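Local coordinates for plasmodium falciparum gamete antigen 27/25 (Plasmodium falciparum, PDB 1N81), which is of uncertain molecular function but is essential for sexual development of the malaria parasite and may be able to dimerize, at residues L47-Q61 / Q74-I86. Residues are numbered along the deposited sequence; the frame is centred on the assembly and turned at random.
Sequences LKDRVSIRRYVRKNQ and QDNIVNRISDRLI
Val78 is wedged between two arginines of helix 50-61, each of its methyls lying against a different guanidinium. Its CG2 sits 3.9 Å above the plane of the Arg54 group, over the centre, whereas CG1 meets the Arg50 group nearer the rim, 3.7 Å from Arg50 NH1. Polar partners take the edges. Arg54 has CG anti to its backbone N (chi1 -172°) and a bend at chi3, which together bring one face of the guanidinium over Val78 CG2 and turn its edge toward Gln74 and Asp75: Arg54 NE donates to Gln74 OE1 at 3.0 Å, the donor tilted from the carbonyl plane, and Arg54 NH2 forms a salt bridge with Asp75 OD1. Arg50 NH1 is similarly directed to Asn79 OD1, with guanidinium and amide planes 40° apart; both this bond and the salt bridge are modelled very short, so their exact lengths are doubtful. Gln74 spends its other end on a weak bond from NE2 to Gln61 OE1.

The two helices are consecutive in the chain and their segment axes approach to 9.5 Å at 114°, a steep meeting consistent with the helix-turn-helix character of this all-helical protein. Side chains interlock as knobs into holes from both helices. Ile53 enters among Val78, Ile81, Ser82 and Leu85, its CG2 3.6 Å from Ile81 CG2, while its CD1 meets Leu85 CD1 tip to tip at 3.9 Å. One turn on, Val57 CG2 packs against Ile81 CD1 at 3.7 Å and also touches Ile77. Ile53 also touches Tyr29 of helix 13-35. Ahead of helix 50-61, Leu47 O lies 3.1 Å from Ser82 OG, and Leu85 CD1 closes on the same carbonyl oxygen.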
ATOM      1  N   LEU A  47      16.776   7.385  -3.411  1.00 39.94           N
ATOM      2  CA  LEU A  47      16.109   6.735  -2.289  1.00 37.11           C
ATOM      3  C   LEU A  47      15.218   7.692  -1.509  1.00 39.75           C
ATOM      4  O   LEU A  47      14.103   7.336  -1.116  1.00 42.37           O
ATOM      5  CB  LEU A  47      17.139   6.083  -1.343  1.00 34.34           C
ATOM      6  CG  LEU A  47      17.909   4.908  -1.944  1.00 43.87           C
ATOM      7  CD1 LEU A  47      18.944   4.357  -0.933  1.00 46.35           C
ATOM      8  CD2 LEU A  47      16.913   3.825  -2.340  1.00 35.93           C
ATOM      9  N   LYS A  48      15.687   8.908  -1.284  1.00 45.99           N
ATOM     10  CA  LYS A  48      14.853   9.850  -0.547  1.00 48.20           C
ATOM     11  C   LYS A  48      14.400  11.065  -1.368  1.00 47.87           C
ATOM     12  O   LYS A  48      14.030  12.098  -0.818  1.00 37.41           O
ATOM     13  CB  LYS A  48      15.576  10.327   0.724  1.00 53.37           C
ATOM     14  CG  LYS A  48      15.495   9.348   1.892  1.00 56.60           C
ATOM     15  CD  LYS A  48      15.769  10.064   3.214  1.00 58.38           C
ATOM     16  CE  LYS A  48      15.704   9.102   4.377  1.00 73.42           C
ATOM     17  NZ  LYS A  48      14.373   8.423   4.468  1.00 79.21           N
ATOM     18  N   ASP A  49      14.429  10.950  -2.690  1.00 48.67           N
ATOM     19  CA  ASP A  49      13.993  12.067  -3.547  1.00 42.85           C
ATOM     20  C   ASP A  49      12.465  12.160  -3.567  1.00 40.38           C
ATOM     21  O   ASP A  49      11.819  11.644  -4.486  1.00 39.58           O
ATOM     22  CB  ASP A  49      14.487  11.840  -4.958  1.00 38.94           C
ATOM     23  CG  ASP A  49      14.174  12.992  -5.867  1.00 45.93           C
ATOM     24  OD1 ASP A  49      13.464  13.961  -5.456  1.00 39.57           O
ATOM     25  OD2 ASP A  49      14.661  12.899  -7.001  1.00 40.88           O
ATOM     26  N   ARG A  50      11.885  12.815  -2.563  1.00 39.96           N
ATOM     27  CA  ARG A  50      10.421  12.899  -2.485  1.00 44.73           C
ATOM     28  C   ARG A  50       9.772  13.558  -3.698  1.00 46.44           C
ATOM     29  O   ARG A  50       8.675  13.179  -4.118  1.00 51.14           O
ATOM     30  CB  ARG A  50       9.988  13.656  -1.222  1.00 49.71           C
ATOM     31  CG  ARG A  50      10.393  12.994   0.085  1.00 60.66           C
ATOM     32  CD  ARG A  50       9.996  13.864   1.271  1.00 67.46           C
ATOM     33  NE  ARG A  50       8.548  14.003   1.366  1.00 71.08           N
ATOM     34  CZ  ARG A  50       7.742  13.026   1.759  1.00 69.17           C
ATOM     35  NH1 ARG A  50       8.264  11.852   2.092  1.00 69.70           N
ATOM     36  NH2 ARG A  50       6.426  13.222   1.821  1.00 60.34           N
ATOM     37  N   VAL A  51      10.448  14.540  -4.272  1.00 49.31           N
ATOM     38  CA  VAL A  51       9.895  15.225  -5.430  1.00 44.33           C
ATOM     39  C   VAL A  51       9.715  14.220  -6.557  1.00 43.55           C
ATOM     40  O   VAL A  51       8.631  14.115  -7.112  1.00 42.86           O
ATOM     41  CB  VAL A  51      10.797  16.427  -5.875  1.00 45.49           C
ATOM     42  CG1 VAL A  51      10.199  17.113  -7.095  1.00 34.64           C
ATOM     43  CG2 VAL A  51      10.891  17.476  -4.715  1.00 40.92           C
ATOM     44  N   SER A  52      10.749  13.459  -6.888  1.00 36.21           N
ATOM     45  CA  SER A  52      10.574  12.490  -7.954  1.00 44.87           C
ATOM     46  C   SER A  52       9.521  11.439  -7.614  1.00 46.70           C
ATOM     47  O   SER A  52       8.667  11.123  -8.446  1.00 44.89           O
ATOM     48  CB  SER A  52      11.886  11.787  -8.281  1.00 39.10           C
ATOM     49  OG  SER A  52      12.848  12.733  -8.693  1.00 62.43           O
ATOM     50  N   ILE A  53       9.568  10.907  -6.397  1.00 38.43           N
ATOM     51  CA  ILE A  53       8.615   9.879  -6.031  1.00 37.09           C
ATOM     52  C   ILE A  53       7.198  10.426  -6.195  1.00 40.34           C
ATOM     53  O   ILE A  53       6.322   9.748  -6.739  1.00 37.99           O
ATOM     54  CB  ILE A  53       8.813   9.384  -4.572  1.00 39.65           C
ATOM     55  CG1 ILE A  53      10.131   8.608  -4.434  1.00 34.54           C
ATOM     56  CG2 ILE A  53       7.611   8.474  -4.156  1.00 29.47           C
ATOM     57  CD1 ILE A  53      10.515   8.421  -2.940  1.00 30.96           C
ATOM     58  N   ARG A  54       6.962  11.646  -5.729  1.00 38.45           N
ATOM     59  CA  ARG A  54       5.621  12.200  -5.874  1.00 38.15           C
ATOM     60  C   ARG A  54       5.268  12.316  -7.353  1.00 40.04           C
ATOM     61  O   ARG A  54       4.109  12.187  -7.725  1.00 44.39           O
ATOM     62  CB  ARG A  54       5.500  13.571  -5.213  1.00 41.56           C
ATOM     63  CG  ARG A  54       4.060  14.046  -5.214  1.00 50.95           C
ATOM     64  CD  ARG A  54       3.860  15.375  -4.551  1.00 54.90           C
ATOM     65  NE  ARG A  54       3.425  15.295  -3.156  1.00 62.88           N
ATOM     66  CZ  ARG A  54       4.257  15.165  -2.132  1.00 57.49           C
ATOM     67  NH1 ARG A  54       5.564  15.089  -2.350  1.00 62.56           N
ATOM     68  NH2 ARG A  54       3.797  15.160  -0.893  1.00 62.65           N
ATOM     69  N   ARG A  55       6.263  12.546  -8.198  1.00 37.98           N
ATOM     70  CA  ARG A  55       5.990  12.643  -9.630  1.00 45.62           C
ATOM     71  C   ARG A  55       5.523  11.263 -10.113  1.00 48.02           C
ATOM     72  O   ARG A  55       4.637  11.160 -10.960  1.00 41.23           O
ATOM     73  CB  ARG A  55       7.250  13.095 -10.389  1.00 55.81           C
ATOM     74  CG  ARG A  55       7.009  13.420 -11.867  1.00 60.80           C
ATOM     75  CD  ARG A  55       8.306  13.790 -12.577  1.00 51.90           C
ATOM     76  NE  ARG A  55       9.055  14.739 -11.769  1.00 54.89           N
ATOM     77  CZ  ARG A  55      10.211  14.463 -11.180  1.00 65.24           C
ATOM     78  NH1 ARG A  55      10.768  13.262 -11.316  1.00 65.73           N
ATOM     79  NH2 ARG A  55      10.796  15.387 -10.437  1.00 67.52           N
ATOM     80  N   TYR A  56       6.116  10.190  -9.581  1.00 40.76           N
ATOM     81  CA  TYR A  56       5.670   8.859  -9.986  1.00 40.24           C
ATOM     82  C   TYR A  56       4.249   8.618  -9.501  1.00 34.11           C
ATOM     83  O   TYR A  56       3.453   7.989 -10.191  1.00 43.67           O
ATOM     84  CB  TYR A  56       6.616   7.757  -9.468  1.00 45.73           C
ATOM     85  CG  TYR A  56       7.813   7.547 -10.360  1.00 41.74           C
ATOM     86  CD1 TYR A  56       8.709   8.585 -10.601  1.00 43.82           C
ATOM     87  CD2 TYR A  56       8.025   6.332 -10.997  1.00 43.99           C
ATOM     88  CE1 TYR A  56       9.781   8.417 -11.453  1.00 48.38           C
ATOM     89  CE2 TYR A  56       9.105   6.154 -11.861  1.00 45.49           C
ATOM     90  CZ  TYR A  56       9.974   7.203 -12.074  1.00 43.63           C
ATOM     91  OH  TYR A  56      11.062   7.032 -12.885  1.00 52.36           O
ATOM     92  N   VAL A  57       3.917   9.106  -8.319  1.00 35.79           N
ATOM     93  CA  VAL A  57       2.541   8.925  -7.836  1.00 39.42           C
ATOM     94  C   VAL A  57       1.567   9.595  -8.816  1.00 39.78           C
ATOM     95  O   VAL A  57       0.597   8.979  -9.244  1.00 41.96           O
ATOM     96  CB  VAL A  57       2.363   9.525  -6.420  1.00 39.59           C
ATOM     97  CG1 VAL A  57       0.855   9.534  -6.022  1.00 31.88           C
ATOM     98  CG2 VAL A  57       3.200   8.679  -5.395  1.00 34.75           C
ATOM     99  N   ARG A  58       1.842  10.853  -9.175  1.00 36.37           N
ATOM    100  CA  ARG A  58       0.992  11.613 -10.106  1.00 40.30           C
ATOM    101  C   ARG A  58       0.780  10.879 -11.403  1.00 39.43           C
ATOM    102  O   ARG A  58      -0.342  10.752 -11.846  1.00 43.13           O
ATOM    103  CB  ARG A  58       1.595  12.971 -10.426  1.00 38.78           C
ATOM    104  CG  ARG A  58       1.425  14.011  -9.358  1.00 52.58           C
ATOM    105  CD  ARG A  58       1.792  15.373  -9.952  1.00 64.32           C
ATOM    106  NE  ARG A  58       1.977  16.402  -8.931  1.00 81.92           N
ATOM    107  CZ  ARG A  58       3.113  16.621  -8.269  1.00 83.49           C
ATOM    108  NH1 ARG A  58       4.190  15.883  -8.518  1.00 69.03           N
ATOM    109  NH2 ARG A  58       3.164  17.578  -7.349  1.00 77.76           N
ATOM    110  N   LYS A  59       1.871  10.406 -12.009  1.00 42.53           N
ATOM    111  CA  LYS A  59       1.786   9.649 -13.247  1.00 43.05           C
ATOM    112  C   LYS A  59       0.839   8.465 -13.111  1.00 45.30           C
ATOM    113  O   LYS A  59       0.070   8.168 -14.028  1.00 44.09           O
ATOM    114  CB  LYS A  59       3.174   9.150 -13.655  1.00 50.11           C
ATOM    115  CG  LYS A  59       3.219   8.442 -15.003  1.00 57.00           C
ATOM    116  CD  LYS A  59       4.657   8.120 -15.378  1.00 72.94           C
ATOM    117  CE  LYS A  59       4.767   7.409 -16.711  1.00 73.23           C
ATOM    118  NZ  LYS A  59       6.205   7.319 -17.127  1.00 76.02           N
ATOM    119  N   ASN A  60       0.881   7.786 -11.964  1.00 41.26           N
ATOM    120  CA  ASN A  60       0.004   6.625 -11.778  1.00 37.42           C
ATOM    121  C   ASN A  60      -1.432   7.042 -11.533  1.00 40.45           C
ATOM    122  O   ASN A  60      -2.343   6.327 -11.928  1.00 36.62           O
ATOM    123  CB  ASN A  60       0.532   5.698 -10.667  1.00 37.01           C
ATOM    124  CG  ASN A  60       1.587   4.733 -11.196  1.00 45.85           C
ATOM    125  OD1 ASN A  60       1.264   3.641 -11.645  1.00 39.85           O
ATOM    126  ND2 ASN A  60       2.843   5.156 -11.186  1.00 34.78           N
ATOM    127  N   GLN A  61      -1.629   8.190 -10.882  1.00 37.68           N
ATOM    128  CA  GLN A  61      -2.966   8.702 -10.674  1.00 45.21           C
ATOM    129  C   GLN A  61      -3.580   8.954 -12.070  1.00 54.20           C
ATOM    130  O   GLN A  61      -4.783   8.749 -12.321  1.00 45.75           O
ATOM    131  CB  GLN A  61      -2.898  10.017  -9.931  1.00 46.57           C
ATOM    132  CG  GLN A  61      -2.684   9.868  -8.475  1.00 41.46           C
ATOM    133  CD  GLN A  61      -2.658  11.195  -7.784  1.00 45.06           C
ATOM    134  OE1 GLN A  61      -1.760  11.992  -8.002  1.00 56.55           O
ATOM    135  NE2 GLN A  61      -3.648  11.446  -6.946  1.00 51.25           N
ATOM    136  N   GLN A  74      -1.782  12.024  -0.162  1.00 35.63           N
ATOM    137  CA  GLN A  74      -0.700  11.901  -1.100  1.00 40.16           C
ATOM    138  C   GLN A  74       0.650  11.934  -0.376  1.00 42.14           C
ATOM    139  O   GLN A  74       1.548  11.170  -0.733  1.00 40.01           O
ATOM    140  CB  GLN A  74      -0.744  13.008  -2.146  1.00 43.86           C
ATOM    141  CG  GLN A  74      -0.180  12.524  -3.479  1.00 39.02           C
ATOM    142  CD  GLN A  74       0.042  13.643  -4.458  1.00 54.33           C
ATOM    143  OE1 GLN A  74       0.699  14.641  -4.143  1.00 52.74           O
ATOM    144  NE2 GLN A  74      -0.488  13.484  -5.665  1.00 41.74           N
ATOM    145  N   ASP A  75       0.793  12.796   0.639  1.00 39.89           N
ATOM    146  CA  ASP A  75       2.061  12.898   1.384  1.00 40.48           C
ATOM    147  C   ASP A  75       2.429  11.551   2.005  1.00 44.16           C
ATOM    148  O   ASP A  75       3.602  11.151   1.985  1.00 43.65           O
ATOM    149  CB  ASP A  75       1.998  13.927   2.533  1.00 46.90           C
ATOM    150  CG  ASP A  75       1.914  15.381   2.051  1.00 55.38           C
ATOM    151  OD1 ASP A  75       2.351  15.682   0.922  1.00 47.66           O
ATOM    152  OD2 ASP A  75       1.420  16.226   2.829  1.00 51.43           O
ATOM    153  N   ASN A  76       1.443  10.868   2.596  1.00 39.90           N
ATOM    154  CA  ASN A  76       1.739   9.562   3.190  1.00 41.30           C
ATOM    155  C   ASN A  76       2.001   8.485   2.152  1.00 42.92           C
ATOM    156  O   ASN A  76       2.728   7.526   2.439  1.00 34.47           O
ATOM    157  CB  ASN A  76       0.632   9.095   4.128  1.00 32.57           C
ATOM    158  CG  ASN A  76       0.625   9.868   5.445  1.00 47.70           C
ATOM    159  OD1 ASN A  76       1.600  10.533   5.784  1.00 43.07           O
ATOM    160  ND2 ASN A  76      -0.467   9.764   6.194  1.00 39.79           N
ATOM    161  N   ILE A  77       1.412   8.615   0.963  1.00 33.66           N
ATOM    162  CA  ILE A  77       1.681   7.613  -0.081  1.00 43.48           C
ATOM    163  C   ILE A  77       3.172   7.721  -0.388  1.00 41.48           C
ATOM    164  O   ILE A  77       3.882   6.711  -0.414  1.00 43.50           O
ATOM    165  CB  ILE A  77       0.872   7.859  -1.409  1.00 31.51           C
ATOM    166  CG1 ILE A  77      -0.594   7.495  -1.200  1.00 33.80           C
ATOM    167  CG2 ILE A  77       1.431   6.970  -2.554  1.00 31.55           C
ATOM    168  CD1 ILE A  77      -1.458   7.744  -2.445  1.00 31.15           C
ATOM    169  N   VAL A  78       3.643   8.952  -0.589  1.00 36.47           N
ATOM    170  CA  VAL A  78       5.057   9.202  -0.880  1.00 38.90           C
ATOM    171  C   VAL A  78       5.932   8.671   0.261  1.00 43.60           C
ATOM    172  O   VAL A  78       6.950   8.005   0.016  1.00 32.67           O
ATOM    173  CB  VAL A  78       5.351  10.704  -1.072  1.00 43.07           C
ATOM    174  CG1 VAL A  78       6.872  10.915  -1.252  1.00 39.66           C
ATOM    175  CG2 VAL A  78       4.604  11.225  -2.303  1.00 42.59           C
ATOM    176  N   ASN A  79       5.535   8.961   1.500  1.00 36.64           N
ATOM    177  CA  ASN A  79       6.302   8.478   2.643  1.00 44.91           C
ATOM    178  C   ASN A  79       6.408   6.962   2.631  1.00 44.60           C
ATOM    179  O   ASN A  79       7.505   6.411   2.743  1.00 43.54           O
ATOM    180  CB  ASN A  79       5.671   8.897   3.980  1.00 35.59           C
ATOM    181  CG  ASN A  79       5.758  10.384   4.228  1.00 47.92           C
ATOM    182  OD1 ASN A  79       6.660  11.040   3.738  1.00 47.81           O
ATOM    183  ND2 ASN A  79       4.825  10.921   5.009  1.00 43.13           N
ATOM    184  N   ARG A  80       5.265   6.291   2.497  1.00 37.59           N
ATOM    185  CA  ARG A  80       5.253   4.824   2.501  1.00 33.51           C
ATOM    186  C   ARG A  80       6.124   4.269   1.381  1.00 35.55           C
ATOM    187  O   ARG A  80       6.841   3.289   1.569  1.00 37.75           O
ATOM    188  CB  ARG A  80       3.814   4.277   2.385  1.00 27.12           C
ATOM    189  CG  ARG A  80       3.015   4.320   3.722  1.00 24.34           C
ATOM    190  CD  ARG A  80       1.714   3.528   3.567  1.00 26.31           C
ATOM    191  NE  ARG A  80       0.855   4.094   2.521  1.00 28.42           N
ATOM    192  CZ  ARG A  80      -0.043   5.047   2.735  1.00 35.96           C
ATOM    193  NH1 ARG A  80      -0.192   5.532   3.965  1.00 31.29           N
ATOM    194  NH2 ARG A  80      -0.808   5.488   1.733  1.00 30.42           N
ATOM    195  N   ILE A  81       6.077   4.901   0.216  1.00 31.63           N
ATOM    196  CA  ILE A  81       6.872   4.417  -0.897  1.00 29.68           C
ATOM    197  C   ILE A  81       8.368   4.544  -0.554  1.00 35.92           C
ATOM    198  O   ILE A  81       9.128   3.584  -0.691  1.00 34.46           O
ATOM    199  CB  ILE A  81       6.542   5.196  -2.199  1.00 32.49           C
ATOM    200  CG1 ILE A  81       5.178   4.736  -2.775  1.00 27.14           C
ATOM    201  CG2 ILE A  81       7.650   4.986  -3.210  1.00 31.28           C
ATOM    202  CD1 ILE A  81       4.674   5.590  -4.022  1.00 23.01           C
ATOM    203  N   SER A  82       8.785   5.720  -0.094  1.00 34.78           N
ATOM    204  CA  SER A  82      10.188   5.901   0.255  1.00 45.95           C
ATOM    205  C   SER A  82      10.581   4.873   1.321  1.00 41.23           C
ATOM    206  O   SER A  82      11.651   4.278   1.245  1.00 36.83           O
ATOM    207  CB  SER A  82      10.455   7.321   0.765  1.00 43.11           C
ATOM    208  OG  SER A  82      11.852   7.484   0.953  1.00 57.61           O
ATOM    209  N   ASP A  83       9.719   4.634   2.301  1.00 36.44           N
ATOM    210  CA  ASP A  83      10.089   3.647   3.302  1.00 40.92           C
ATOM    211  C   ASP A  83      10.277   2.253   2.715  1.00 41.26           C
ATOM    212  O   ASP A  83      11.144   1.508   3.159  1.00 38.07           O
ATOM    213  CB  ASP A  83       9.074   3.630   4.444  1.00 51.02           C
ATOM    214  CG  ASP A  83       9.123   4.917   5.277  1.00 62.30           C
ATOM    215  OD1 ASP A  83      10.108   5.687   5.133  1.00 65.60           O
ATOM    216  OD2 ASP A  83       8.195   5.156   6.077  1.00 53.12           O
ATOM    217  N   ARG A  84       9.482   1.904   1.707  1.00 33.76           N
ATOM    218  CA  ARG A  84       9.609   0.592   1.083  1.00 33.61           C
ATOM    219  C   ARG A  84      10.931   0.527   0.342  1.00 35.22           C
ATOM    220  O   ARG A  84      11.554  -0.529   0.308  1.00 35.22           O
ATOM    221  CB  ARG A  84       8.449   0.299   0.113  1.00 37.72           C
ATOM    222  CG  ARG A  84       7.095   0.013   0.794  1.00 37.40           C
ATOM    223  CD  ARG A  84       6.029  -0.397  -0.245  1.00 33.60           C
ATOM    224  NE  ARG A  84       4.716  -0.413   0.388  1.00 36.43           N
ATOM    225  CZ  ARG A  84       3.853   0.596   0.368  1.00 30.00           C
ATOM    226  NH1 ARG A  84       4.144   1.724  -0.276  1.00 28.94           N
ATOM    227  NH2 ARG A  84       2.712   0.479   1.026  1.00 32.55           N
ATOM    228  N   LEU A  85      11.354   1.644  -0.258  1.00 34.15           N
ATOM    229  CA  LEU A  85      12.629   1.665  -0.988  1.00 37.31           C
ATOM    230  C   LEU A  85      13.770   1.296  -0.023  1.00 37.19           C
ATOM    231  O   LEU A  85      14.607   0.437  -0.320  1.00 40.83           O
ATOM    232  CB  LEU A  85      12.892   3.054  -1.570  1.00 39.66           C
ATOM    233  CG  LEU A  85      11.802   3.608  -2.502  1.00 37.17           C
ATOM    234  CD1 LEU A  85      12.255   4.932  -3.066  1.00 36.56           C
ATOM    235  CD2 LEU A  85      11.497   2.642  -3.610  1.00 35.60           C
ATOM    236  N   ILE A  86      13.781   1.948   1.133  1.00 38.77           N
ATOM    237  CA  ILE A  86      14.803   1.703   2.151  1.00 44.16           C
ATOM    238  C   ILE A  86      14.674   0.298   2.765  1.00 43.49           C
ATOM    239  O   ILE A  86      15.670  -0.341   3.063  1.00 45.86           O
ATOM    240  CB  ILE A  86      14.744   2.803   3.232  1.00 39.89           C
ATOM    241  CG1 ILE A  86      15.286   4.106   2.620  1.00 36.56           C
ATOM    242  CG2 ILE A  86      15.524   2.398   4.466  1.00 37.56           C
ATOM    243  CD1 ILE A  86      15.181   5.297   3.522  1.00 50.43           C
TER